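Local coordinates for protein ethylbenzene dehydrogenase beta-subunit (Aromatoleum aromaticum, PDB 2IVF) that carries three 4Fe-4S clusters and one 3Fe-4S cluster as the iron-sulfur subunit of a heterotrimeric dehydrogenase, probably serving as its electron-transfer component, at residues V20-L25 against Y271-M276; V251-V256 against G325-D330. All coordinates share one frame; numbering follows the deposited sequence.

Contact 1: V20-L25 against Y271-M276; sequences VTVIDL and YYVPPM
Strand 20-24 and strand 271-273 run parallel, their axes 23° apart and 4.6 Å from each other at closest approach, and four backbone hydrogen bonds join them in the staggered pattern of a parallel pair. Tyr271 reaches both ways, its N giving to Thr21 O (2.9 Å) and its O taking Ile23 N (2.8 Å). Val273 repeats this two residues on, with N to Ile23 O and O from Leu25 N, so the bonding runs past the last bridge, Asp24 with Val273. On one face, Val20 CG1 meets the edge of the Tyr271 ring at CE1 (4.1 Å), near its plane, and Val22 CG1 touches Val273 CG2. The carboxylate of Asp24, with CG anti to the backbone N (chi1 -174°), crosses Val273 obliquely, Asp24 OD1 lying 3.5 Å from Val273 CB while also accepting from Asn26 N; OD2 is hydrogen-bonded to Tyr273 OH of the alpha-subunit chain. These are the two central strands of a four-stranded mixed sheet, flanked by strands 235-239 and 258-259, and helix 246-253 packs on the face bearing Val20, Val22 and Tyr271. On the face of Ile23 and Tyr272, those two side chains lie alongside each other, Ile23 CD1 3.7 Å from Tyr272 CE2. Leu25 CD2 comes to the same ring at its edge, near Tyr272 CD2, while the phenol OH is held by Ala148 O. The side chain of Ile23 lies about 5 Å from a bound 4Fe-4S cluster, which places this face beside the cofactor. Beyond the strands, Leu25 CD1 packs against Pro275 CD.

Contact 2: V251-V256 against G325-D330; sequences VKKWKV and GSELMD
Lys253, of helix 246-253, and Glu327 send their side chains toward each other from opposite directions: the lysine chain is fully extended, with CG anti to the backbone N, and NZ sits between the carboxylate oxygens, 2.6 Å from Glu327 OE1 and 2.7 Å from Glu327 OE2. Both oxygens use their syn lone pairs, making a bidentate salt bridge. Trp254 follows, and its NE1 also gives to Glu327 OE1 (2.9 Å, 157° at the hydrogen). That oxygen lies close to the indole plane but is approached from above the carboxylate plane, the two groups being turned 73° apart. Over one face of the indole sits Leu328, whose CB is 3.7 Å from the centroid of the six-membered ring and only 6° off its normal, a clear CH-pi contact. After Lys255 leaves helical geometry with positive phi, Val256 brings CG2 to Leu328 CD1 (3.7 Å), beside Leu250 and Val312. Across from this, Ser326 N-caps helix 327-333, OG accepting from Met329 N. Two donors converging on Glu327 OE1 probably stabilise the ionised carboxylate and fix its rotation, and the Trp254 NE1 bond probably helps hold the indole with its face toward Leu328.

Overall arrangement
From the N terminus, the chain first lays down strand 19-24, which waits through the cluster-binding region until strand 270-273 returns to it and closes the long loop of contact 1. Inside that loop, helix 246-253 carries the start of 251-256, whose partner 325-330 comes only after strand 270-273, so the two closures cross rather than nest. Their centres are 12 Å apart and they touch directly: Val251 CG2 lies 3.6 Å from both Val22 CG2 and Tyr271 CG, and Pro274 CD lies 3.4 Å from Val256 O. Helix 246-253 thus bridges the four-stranded sheet of contact 1 and the last helix, 327-333, of contact 2.

Contact 1: V20-L25 against Y271-M276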
loop_
_atom_site.group_PDB
_atom_site.type_symbol
_atom_site.label_atom_id
_atom_site.label_comp_id
_atom_site.label_asym_id
_atom_site.label_seq_id
_atom_site.Cartn_x
_atom_site.Cartn_y
_atom_site.Cartn_z
ATOM N N VAL B 20 3.084 9.192 -27.143
ATOM C CA VAL B 20 1.851 8.661 -26.600
ATOM C C VAL B 20 2.123 7.639 -25.526
ATOM O O VAL B 20 3.209 7.025 -25.461
ATOM C CB VAL B 20 0.949 8.033 -27.670
ATOM C CG1 VAL B 20 0.778 8.986 -28.911
ATOM C CG2 VAL B 20 1.438 6.711 -28.051
ATOM N N THR B 21 1.129 7.513 -24.638
ATOM C CA THR B 21 1.131 6.508 -23.627
ATOM C C THR B 21 -0.114 5.655 -23.829
ATOM O O THR B 21 -1.193 6.146 -24.180
ATOM C CB THR B 21 1.096 7.123 -22.208
ATOM O OG1 THR B 21 2.354 7.786 -21.905
ATOM C CG2 THR B 21 0.848 6.018 -21.168
ATOM N N VAL B 22 0.045 4.375 -23.641
ATOM C CA VAL B 22 -1.079 3.460 -23.562
ATOM C C VAL B 22 -1.161 2.983 -22.107
ATOM O O VAL B 22 -0.143 2.638 -21.488
ATOM C CB VAL B 22 -0.903 2.248 -24.479
ATOM C CG1 VAL B 22 -1.892 1.120 -24.123
ATOM C CG2 VAL B 22 -1.044 2.702 -25.952
ATOM N N ILE B 23 -2.368 2.950 -21.561
ATOM C CA ILE B 23 -2.581 2.486 -20.171
ATOM C C ILE B 23 -3.572 1.353 -20.206
ATOM O O ILE B 23 -4.671 1.519 -20.711
ATOM C CB ILE B 23 -3.167 3.620 -19.304
ATOM C CG1 ILE B 23 -2.194 4.819 -19.345
ATOM C CG2 ILE B 23 -3.563 3.114 -17.881
ATOM C CD1 ILE B 23 -2.602 6.066 -18.521
ATOM N N ASP B 24 -3.178 0.188 -19.712
ATOM C CA ASP B 24 -4.012 -1.017 -19.816
ATOM C C ASP B 24 -4.807 -1.118 -18.548
ATOM O O ASP B 24 -4.289 -1.524 -17.523
ATOM C CB ASP B 24 -3.156 -2.278 -20.004
ATOM C CG ASP B 24 -3.998 -3.509 -20.260
ATOM O OD1 ASP B 24 -5.240 -3.470 -19.965
ATOM O OD2 ASP B 24 -3.430 -4.521 -20.727
ATOM N N LEU B 25 -6.106 -0.844 -18.626
ATOM C CA LEU B 25 -6.918 -0.804 -17.421
ATOM C C LEU B 25 -7.146 -2.168 -16.851
ATOM O O LEU B 25 -7.524 -2.273 -15.683
ATOM C CB LEU B 25 -8.242 -0.115 -17.685
ATOM C CG LEU B 25 -8.077 1.338 -18.149
ATOM C CD1 LEU B 25 -9.376 1.960 -18.498
ATOM C CD2 LEU B 25 -7.367 2.186 -17.034
ATOM N N TYR B 271 -4.034 6.574 -24.509
ATOM C CA TYR B 271 -4.985 5.582 -24.984
ATOM C C TYR B 271 -5.085 4.470 -23.972
ATOM O O TYR B 271 -4.087 4.024 -23.426
ATOM C CB TYR B 271 -4.598 5.066 -26.360
ATOM C CG TYR B 271 -4.446 6.169 -27.371
ATOM C CD1 TYR B 271 -3.270 6.919 -27.447
ATOM C CD2 TYR B 271 -5.473 6.466 -28.268
ATOM C CE1 TYR B 271 -3.149 7.961 -28.378
ATOM C CE2 TYR B 271 -5.363 7.489 -29.170
ATOM C CZ TYR B 271 -4.206 8.219 -29.241
ATOM O OH TYR B 271 -4.184 9.195 -30.187
ATOM N N TYR B 272 -6.302 4.015 -23.768
ATOM C CA TYR B 272 -6.624 3.104 -22.695
ATOM C C TYR B 272 -7.168 1.794 -23.252
ATOM O O TYR B 272 -7.997 1.795 -24.151
ATOM C CB TYR B 272 -7.697 3.719 -21.807
ATOM C CG TYR B 272 -7.209 4.895 -21.025
ATOM C CD1 TYR B 272 -7.241 6.179 -21.584
ATOM C CD2 TYR B 272 -6.775 4.754 -19.714
ATOM C CE1 TYR B 272 -6.810 7.261 -20.857
ATOM C CE2 TYR B 272 -6.304 5.817 -18.996
ATOM C CZ TYR B 272 -6.327 7.065 -19.561
ATOM O OH TYR B 272 -5.903 8.146 -18.841
ATOM N N VAL B 273 -6.614 0.685 -22.781
ATOM C CA VAL B 273 -7.206 -0.655 -23.018
ATOM C C VAL B 273 -8.317 -0.806 -21.981
ATOM O O VAL B 273 -8.064 -0.796 -20.754
ATOM C CB VAL B 273 -6.198 -1.808 -22.882
ATOM C CG1 VAL B 273 -6.856 -3.126 -23.290
ATOM C CG2 VAL B 273 -4.930 -1.535 -23.750
ATOM N N PRO B 274 -9.566 -0.926 -22.457
ATOM C CA PRO B 274 -10.655 -0.930 -21.502
ATOM C C PRO B 274 -10.685 -2.245 -20.721
ATOM O O PRO B 274 -10.226 -3.299 -21.218
ATOM C CB PRO B 274 -11.896 -0.761 -22.394
ATOM C CG PRO B 274 -11.545 -1.364 -23.685
ATOM C CD PRO B 274 -10.066 -1.026 -23.850
ATOM N N PRO B 275 -11.288 -2.198 -19.524
ATOM C CA PRO B 275 -11.335 -3.331 -18.661
ATOM C C PRO B 275 -12.368 -4.340 -19.081
ATOM O O PRO B 275 -13.521 -3.985 -19.355
ATOM C CB PRO B 275 -11.700 -2.723 -17.301
ATOM C CG PRO B 275 -12.537 -1.578 -17.603
ATOM C CD PRO B 275 -12.002 -1.041 -18.947
ATOM N N MET B 276 -11.964 -5.591 -19.089
ATOM C CA MET B 276 -12.861 -6.729 -19.350
ATOM C C MET B 276 -13.849 -6.903 -18.194
ATOM O O MET B 276 -15.044 -7.127 -18.427
ATOM C CB MET B 276 -12.036 -8.003 -19.547
ATOM C CG MET B 276 -11.162 -7.995 -20.806
ATOM S SD MET B 276 -10.080 -9.431 -20.899
ATOM C CE MET B 276 -8.902 -9.126 -19.569
#

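Contact 2: V251-V256 against G325-D330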
loop_
_atom_site.group_PDB
_atom_site.type_symbol
_atom_site.label_atom_id
_atom_site.label_comp_id
_atom_site.label_asym_id
_atom_site.label_seq_id
_atom_site.Cartn_x
_atom_site.Cartn_y
_atom_site.Cartn_z
ATOM N N VAL B 251 -2.608 1.017 -30.476
ATOM C CA VAL B 251 -3.498 2.164 -30.830
ATOM C C VAL B 251 -3.892 2.078 -32.289
ATOM O O VAL B 251 -5.079 2.222 -32.639
ATOM C CB VAL B 251 -2.809 3.536 -30.538
ATOM C CG1 VAL B 251 -3.651 4.775 -31.015
ATOM C CG2 VAL B 251 -2.475 3.705 -29.063
ATOM N N LYS B 252 -2.899 1.811 -33.141
ATOM C CA LYS B 252 -3.095 1.904 -34.576
ATOM C C LYS B 252 -3.350 0.585 -35.270
ATOM O O LYS B 252 -4.112 0.549 -36.220
ATOM C CB LYS B 252 -1.901 2.584 -35.252
ATOM C CG LYS B 252 -1.595 3.993 -34.790
ATOM C CD LYS B 252 -2.761 4.944 -34.932
ATOM C CE LYS B 252 -3.081 5.217 -36.352
ATOM N NZ LYS B 252 -4.033 6.377 -36.388
ATOM N N LYS B 253 -2.696 -0.491 -34.853
ATOM C CA LYS B 253 -2.788 -1.772 -35.558
ATOM C C LYS B 253 -3.963 -2.596 -34.994
ATOM O O LYS B 253 -4.943 -2.847 -35.687
ATOM C CB LYS B 253 -1.457 -2.525 -35.457
ATOM C CG LYS B 253 -1.370 -3.960 -36.102
ATOM C CD LYS B 253 0.041 -4.566 -35.791
ATOM C CE LYS B 253 0.246 -5.947 -36.327
ATOM N NZ LYS B 253 1.580 -6.509 -35.902
ATOM N N TRP B 254 -3.864 -2.989 -33.742
ATOM C CA TRP B 254 -4.925 -3.731 -33.078
ATOM C C TRP B 254 -6.099 -2.847 -32.716
ATOM O O TRP B 254 -7.221 -3.338 -32.544
ATOM C CB TRP B 254 -4.379 -4.408 -31.816
ATOM C CG TRP B 254 -3.591 -5.584 -32.163
ATOM C CD1 TRP B 254 -2.250 -5.631 -32.367
ATOM C CD2 TRP B 254 -4.084 -6.918 -32.395
ATOM N NE1 TRP B 254 -1.877 -6.900 -32.721
ATOM C CE2 TRP B 254 -2.988 -7.709 -32.747
ATOM C CE3 TRP B 254 -5.355 -7.509 -32.351
ATOM C CZ2 TRP B 254 -3.108 -9.090 -33.039
ATOM C CZ3 TRP B 254 -5.472 -8.874 -32.614
ATOM C CH2 TRP B 254 -4.363 -9.647 -32.977
ATOM N N LYS B 255 -5.816 -1.567 -32.512
ATOM C CA LYS B 255 -6.800 -0.544 -32.141
ATOM C C LYS B 255 -7.575 -0.941 -30.888
ATOM O O LYS B 255 -8.790 -0.848 -30.854
ATOM C CB LYS B 255 -7.766 -0.257 -33.291
ATOM C CG LYS B 255 -7.073 -0.090 -34.634
ATOM C CD LYS B 255 -7.986 0.378 -35.763
ATOM C CE LYS B 255 -7.193 0.552 -37.089
ATOM N NZ LYS B 255 -6.664 -0.721 -37.816
ATOM N N VAL B 256 -6.858 -1.359 -29.863
ATOM C CA VAL B 256 -7.492 -1.793 -28.592
ATOM C C VAL B 256 -7.294 -0.774 -27.490
ATOM O O VAL B 256 -7.800 -0.933 -26.394
ATOM C CB VAL B 256 -6.941 -3.172 -28.113
ATOM C CG1 VAL B 256 -7.454 -4.275 -29.044
ATOM C CG2 VAL B 256 -5.415 -3.144 -28.026
ATOM N N GLY B 325 -1.432 -18.857 -29.929
ATOM C CA GLY B 325 -0.676 -17.599 -29.795
ATOM C C GLY B 325 -1.517 -16.348 -30.075
ATOM O O GLY B 325 -2.643 -16.419 -30.580
ATOM N N SER B 326 -0.965 -15.195 -29.736
ATOM C CA SER B 326 -1.584 -13.930 -30.041
ATOM C C SER B 326 -0.575 -12.828 -29.890
ATOM O O SER B 326 -0.048 -12.616 -28.808
ATOM C CB SER B 326 -2.781 -13.673 -29.109
ATOM O OG SER B 326 -3.209 -12.339 -29.212
ATOM N N GLU B 327 -0.294 -12.105 -30.957
ATOM C CA GLU B 327 0.542 -10.907 -30.822
ATOM C C GLU B 327 -0.010 -9.954 -29.811
ATOM O O GLU B 327 0.747 -9.303 -29.065
ATOM C CB GLU B 327 0.701 -10.188 -32.152
ATOM C CG GLU B 327 1.497 -8.900 -32.022
ATOM C CD GLU B 327 1.527 -8.064 -33.292
ATOM O OE1 GLU B 327 0.502 -7.966 -33.976
ATOM O OE2 GLU B 327 2.607 -7.495 -33.585
ATOM N N LEU B 328 -1.340 -9.870 -29.739
ATOM C CA LEU B 328 -1.962 -8.892 -28.889
ATOM C C LEU B 328 -1.689 -9.242 -27.465
ATOM O O LEU B 328 -1.285 -8.392 -26.683
ATOM C CB LEU B 328 -3.483 -8.792 -29.097
ATOM C CG LEU B 328 -4.159 -7.791 -28.149
ATOM C CD1 LEU B 328 -3.602 -6.334 -28.304
ATOM C CD2 LEU B 328 -5.648 -7.800 -28.344
ATOM N N MET B 329 -1.910 -10.495 -27.103
ATOM C CA MET B 329 -1.613 -10.911 -25.758
ATOM C C MET B 329 -0.130 -10.804 -25.440
ATOM O O MET B 329 0.208 -10.488 -24.336
ATOM C CB MET B 329 -2.179 -12.277 -25.467
ATOM C CG MET B 329 -3.709 -12.264 -25.602
ATOM S SD MET B 329 -4.490 -11.405 -24.209
ATOM C CE MET B 329 -5.629 -10.269 -25.025
ATOM N N ASP B 330 0.726 -11.052 -26.413
ATOM C CA ASP B 330 2.163 -10.920 -26.201
ATOM C C ASP B 330 2.502 -9.476 -25.841
ATOM O O ASP B 330 3.294 -9.206 -24.926
ATOM C CB ASP B 330 2.908 -11.294 -27.478
ATOM C CG ASP B 330 2.954 -12.797 -27.754
ATOM O OD1 ASP B 330 2.709 -13.628 -26.874
ATOM O OD2 ASP B 330 3.320 -13.160 -28.892
#